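Local atomic coordinates of topoisomerase IV subunit A (Escherichia coli, PDB entry 1ZVT), a protein that forms, as the ParC subunit of topoisomerase IV, part of a type II enzyme that unlinks and relaxes DNA, with a C-terminal beta-pinwheel domain that probably binds DNA. Residues I22-P25 against G26-Y29; Y57-P61 against I62-S66. One frame throughout, in Å; residues are numbered along the deposited sequence.

Contact 1 (I22-P25 against G26-Y29)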
# COMPACT_ATOMS: atom_id res chain seq x y z
N ILE A 22 7.69 21.68 -1.09
CA ILE A 22 6.46 22.35 -0.68
C ILE A 22 5.99 21.85 0.68
O ILE A 22 6.29 20.72 1.09
CB ILE A 22 5.35 22.18 -1.72
CG1 ILE A 22 4.98 20.70 -1.85
CG2 ILE A 22 5.82 22.73 -3.08
CD1 ILE A 22 3.51 20.49 -1.90
N ASP A 23 5.27 22.71 1.39
CA ASP A 23 4.62 22.33 2.64
C ASP A 23 3.21 21.86 2.29
O ASP A 23 2.28 22.66 2.19
CB ASP A 23 4.58 23.56 3.57
CG ASP A 23 3.91 23.27 4.90
OD1 ASP A 23 3.19 22.25 5.06
OD2 ASP A 23 4.10 24.10 5.82
N ALA A 24 3.06 20.56 2.03
CA ALA A 24 1.79 20.07 1.52
C ALA A 24 0.63 20.16 2.52
O ALA A 24 -0.47 20.59 2.15
CB ALA A 24 1.95 18.65 0.97
N PRO A 25 0.86 19.79 3.79
CA PRO A 25 -0.23 19.94 4.74
C PRO A 25 -0.62 21.41 4.92
O PRO A 25 -1.76 21.70 5.30
CB PRO A 25 0.33 19.33 6.02
CG PRO A 25 1.37 18.38 5.55
CD PRO A 25 2.02 19.12 4.41
N GLY A 26 0.31 22.33 4.64
CA GLY A 26 0.05 23.77 4.79
C GLY A 26 -0.67 24.45 3.63
O GLY A 26 -0.94 25.64 3.68
N LEU A 27 -0.98 23.70 2.57
CA LEU A 27 -1.72 24.25 1.43
C LEU A 27 -3.16 24.57 1.78
O LEU A 27 -3.67 24.14 2.82
CB LEU A 27 -1.68 23.27 0.26
CG LEU A 27 -0.30 22.96 -0.29
CD1 LEU A 27 -0.35 21.78 -1.23
CD2 LEU A 27 0.28 24.18 -1.01
N ASN A 28 -3.81 25.32 0.88
CA ASN A 28 -5.23 25.63 0.96
C ASN A 28 -6.05 24.38 0.66
O ASN A 28 -5.82 23.71 -0.35
CB ASN A 28 -5.52 26.75 -0.05
CG ASN A 28 -6.96 27.24 -0.01
OD1 ASN A 28 -7.44 27.84 -0.98
ND2 ASN A 28 -7.66 27.01 1.09
N TYR A 29 -7.00 24.06 1.53
CA TYR A 29 -7.96 23.00 1.24
C TYR A 29 -9.35 23.58 1.28
O TYR A 29 -9.57 24.59 1.95
CB TYR A 29 -7.81 21.84 2.22
CG TYR A 29 -6.48 21.15 2.04
CD1 TYR A 29 -5.37 21.55 2.77
CD2 TYR A 29 -6.33 20.14 1.09
CE1 TYR A 29 -4.12 20.94 2.58
CE2 TYR A 29 -5.10 19.52 0.89
CZ TYR A 29 -4.01 19.92 1.64
OH TYR A 29 -2.78 19.32 1.43
O HOH W 1 -3.59 23.81 5.52
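Ala24 to Leu27 form a type I beta turn, closed by a nearly straight hydrogen bond from Leu27 N to Ala24 O (3.2 Å, N-H...O angle 166°). The same carbonyl takes a second, shorter bond from Tyr29 OH, 2.7 Å from Ala24 O, and the two donors approach it from opposite faces of its plane. With CG anti to its own carbonyl carbon (chi1 -66°), Tyr29 turns its ring back toward the turn, edge first, to the carbonyl oxygens of Ala24 and Pro25. A water at the ring edge, in its plane, donates to Pro25 O and Leu27 O, linking two carbonyls of the turn itself. Just before the turn, Asp23 OD1 accepts from Gly26 N at 2.9 Å, met from well above the carboxylate plane; a weak bond to Asp23 O shares this N-H. Apolar contact is slight: the Ile22 and Leu27 side chains cross at about a right angle and meet through their CD1 atoms, 4.1 Å apart. A phenylalanine in place of Tyr29 would probably leave Ala24 O with Leu27 N alone of its two donors here, and the ring without its polar tie to the turn. Arg15 of strand 13-18 adds a cation-pi contact to Tyr29. This exposed loop is thus held mainly by polar bonds, the carbonyl of buried Ala24 gripped twice and the Gly26 N-H bond to Asp23 OD1 probably strengthened by the carboxylate's charge.

Contact 2 (Y57-P61 against I62-S66)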
# COMPACT_ATOMS: atom_id res chain seq x y z
N TYR A 57 -4.80 3.50 -11.76
CA TYR A 57 -5.05 4.55 -12.73
C TYR A 57 -3.81 5.41 -12.79
O TYR A 57 -3.21 5.67 -11.75
CB TYR A 57 -6.19 5.46 -12.27
CG TYR A 57 -7.47 4.79 -11.89
CD1 TYR A 57 -7.63 4.23 -10.62
CD2 TYR A 57 -8.56 4.79 -12.77
CE1 TYR A 57 -8.85 3.64 -10.25
CE2 TYR A 57 -9.78 4.20 -12.39
CZ TYR A 57 -9.90 3.65 -11.14
OH TYR A 57 -11.07 3.04 -10.77
N ALA A 58 -3.43 5.86 -13.99
CA ALA A 58 -2.34 6.81 -14.11
C ALA A 58 -2.82 8.16 -14.65
O ALA A 58 -3.69 8.20 -15.54
CB ALA A 58 -1.26 6.26 -15.02
N ILE A 59 -2.24 9.23 -14.14
CA ILE A 59 -2.58 10.59 -14.58
C ILE A 59 -1.25 11.31 -14.90
O ILE A 59 -0.25 11.12 -14.21
CB ILE A 59 -3.35 11.38 -13.48
CG1 ILE A 59 -4.76 10.79 -13.25
CG2 ILE A 59 -3.43 12.90 -13.78
CD1 ILE A 59 -5.61 11.57 -12.20
N ASP A 60 -1.25 12.11 -15.96
CA ASP A 60 -0.10 12.93 -16.33
C ASP A 60 -0.12 14.21 -15.47
O ASP A 60 -1.09 14.97 -15.49
CB ASP A 60 -0.18 13.24 -17.84
CG ASP A 60 1.01 14.05 -18.36
OD1 ASP A 60 1.76 14.68 -17.58
OD2 ASP A 60 1.19 14.09 -19.61
N PRO A 61 0.95 14.46 -14.69
CA PRO A 61 0.95 15.66 -13.84
C PRO A 61 0.68 16.98 -14.58
O PRO A 61 0.15 17.90 -13.97
CB PRO A 61 2.37 15.67 -13.24
CG PRO A 61 2.78 14.21 -13.26
CD PRO A 61 2.20 13.68 -14.55
N ILE A 62 0.97 17.05 -15.88
CA ILE A 62 0.77 18.33 -16.60
C ILE A 62 -0.71 18.72 -16.72
O ILE A 62 -1.05 19.89 -17.01
CB ILE A 62 1.48 18.36 -17.97
CG1 ILE A 62 1.00 17.24 -18.88
CG2 ILE A 62 3.00 18.26 -17.76
CD1 ILE A 62 -0.23 17.53 -19.66
N THR A 63 -1.59 17.74 -16.48
CA THR A 63 -3.04 17.96 -16.56
C THR A 63 -3.63 18.37 -15.21
O THR A 63 -4.84 18.61 -15.10
CB THR A 63 -3.76 16.68 -17.03
OG1 THR A 63 -3.63 15.66 -16.03
CG2 THR A 63 -3.21 16.16 -18.35
N LEU A 64 -2.80 18.45 -14.17
CA LEU A 64 -3.29 18.77 -12.82
C LEU A 64 -3.08 20.25 -12.49
O LEU A 64 -2.13 20.86 -13.00
CB LEU A 64 -2.60 17.88 -11.78
CG LEU A 64 -2.88 16.39 -11.89
CD1 LEU A 64 -2.08 15.63 -10.84
CD2 LEU A 64 -4.38 16.12 -11.74
N PRO A 65 -3.94 20.83 -11.63
CA PRO A 65 -3.80 22.22 -11.21
C PRO A 65 -2.58 22.42 -10.29
O PRO A 65 -2.09 21.46 -9.70
CB PRO A 65 -5.11 22.51 -10.48
CG PRO A 65 -5.55 21.18 -9.95
CD PRO A 65 -5.10 20.17 -10.99
N SER A 66 -2.11 23.66 -10.18
CA SER A 66 -0.93 23.95 -9.36
C SER A 66 -1.24 24.04 -7.87
O SER A 66 -2.37 23.86 -7.44
CB SER A 66 -0.28 25.25 -9.84
OG SER A 66 -0.97 26.36 -9.30
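Two torsions set this turn: Thr63 OG1, between its own N and carbonyl carbon (chi1 67°), lies within reach of Asp60 O, and Asp60 CG, anti to its backbone N (chi1 -178°), brings OD1 to Ile62 N. Thr63 OG1 donates to Asp60 O at 2.7 Å, in the carbonyl plane, while Thr63 N reaches the same oxygen at 3.0 Å from above that plane. One residue therefore grips this carbonyl twice, through backbone and side chain, which should fix the hydroxyl's rotation. The Asp60 side chain reaches along the chain to Ile62, where OD1 accepts a nearly straight bond from Ile62 N (3.0 Å, 170°), tilted out of the carboxylate plane. Ile62 CG1 lies tightly against the carboxylate, 3.0 Å from Asp60 OD1. On the strand side, Ile59 CG2 packs beside Thr63 OG1 and against Leu64 CD2, the latter at 3.9 Å; the Ile59 and Leu64 side chains cross at about a right angle. Leu64 continues onto Val14 and Ser16 of strand 13-18, and Ile59 onto Phe49 of strand 47-51. Leu64 N closes the last bond, to Pro61 O at 3.0 Å. The bond from Ile62 N to Asp60 OD1 makes an Asx turn, and the successive backbone bonds to Asp60 O and Pro61 O mark a short 3-10 turn, here ending strand 55-59 and redirecting the chain toward strand 72-73.

In the fold
Contacts 1 and 2 follow one another along the chain, with centres about 18 Å apart and nearest atoms about 7 Å apart, without touching. What joins them is strand 13-18: Leu27 and Tyr29 of contact 1 meet its Arg15, while Leu64 and Pro65 of contact 2 reach its Ser16. Leu27 also touches Ala67, just beyond contact 2. After the turn of contact 2 the chain leaves the sheet holding strand 55-59 and supplies strand 72-73 to the edge of the sheet holding 13-18, the strand exchange between neighbouring blades that characterises the beta-pinwheel. The centre of contact 1, in a surface loop, lies about 23 Å from the chain's centre, that of partly buried contact 2 about 21 Å.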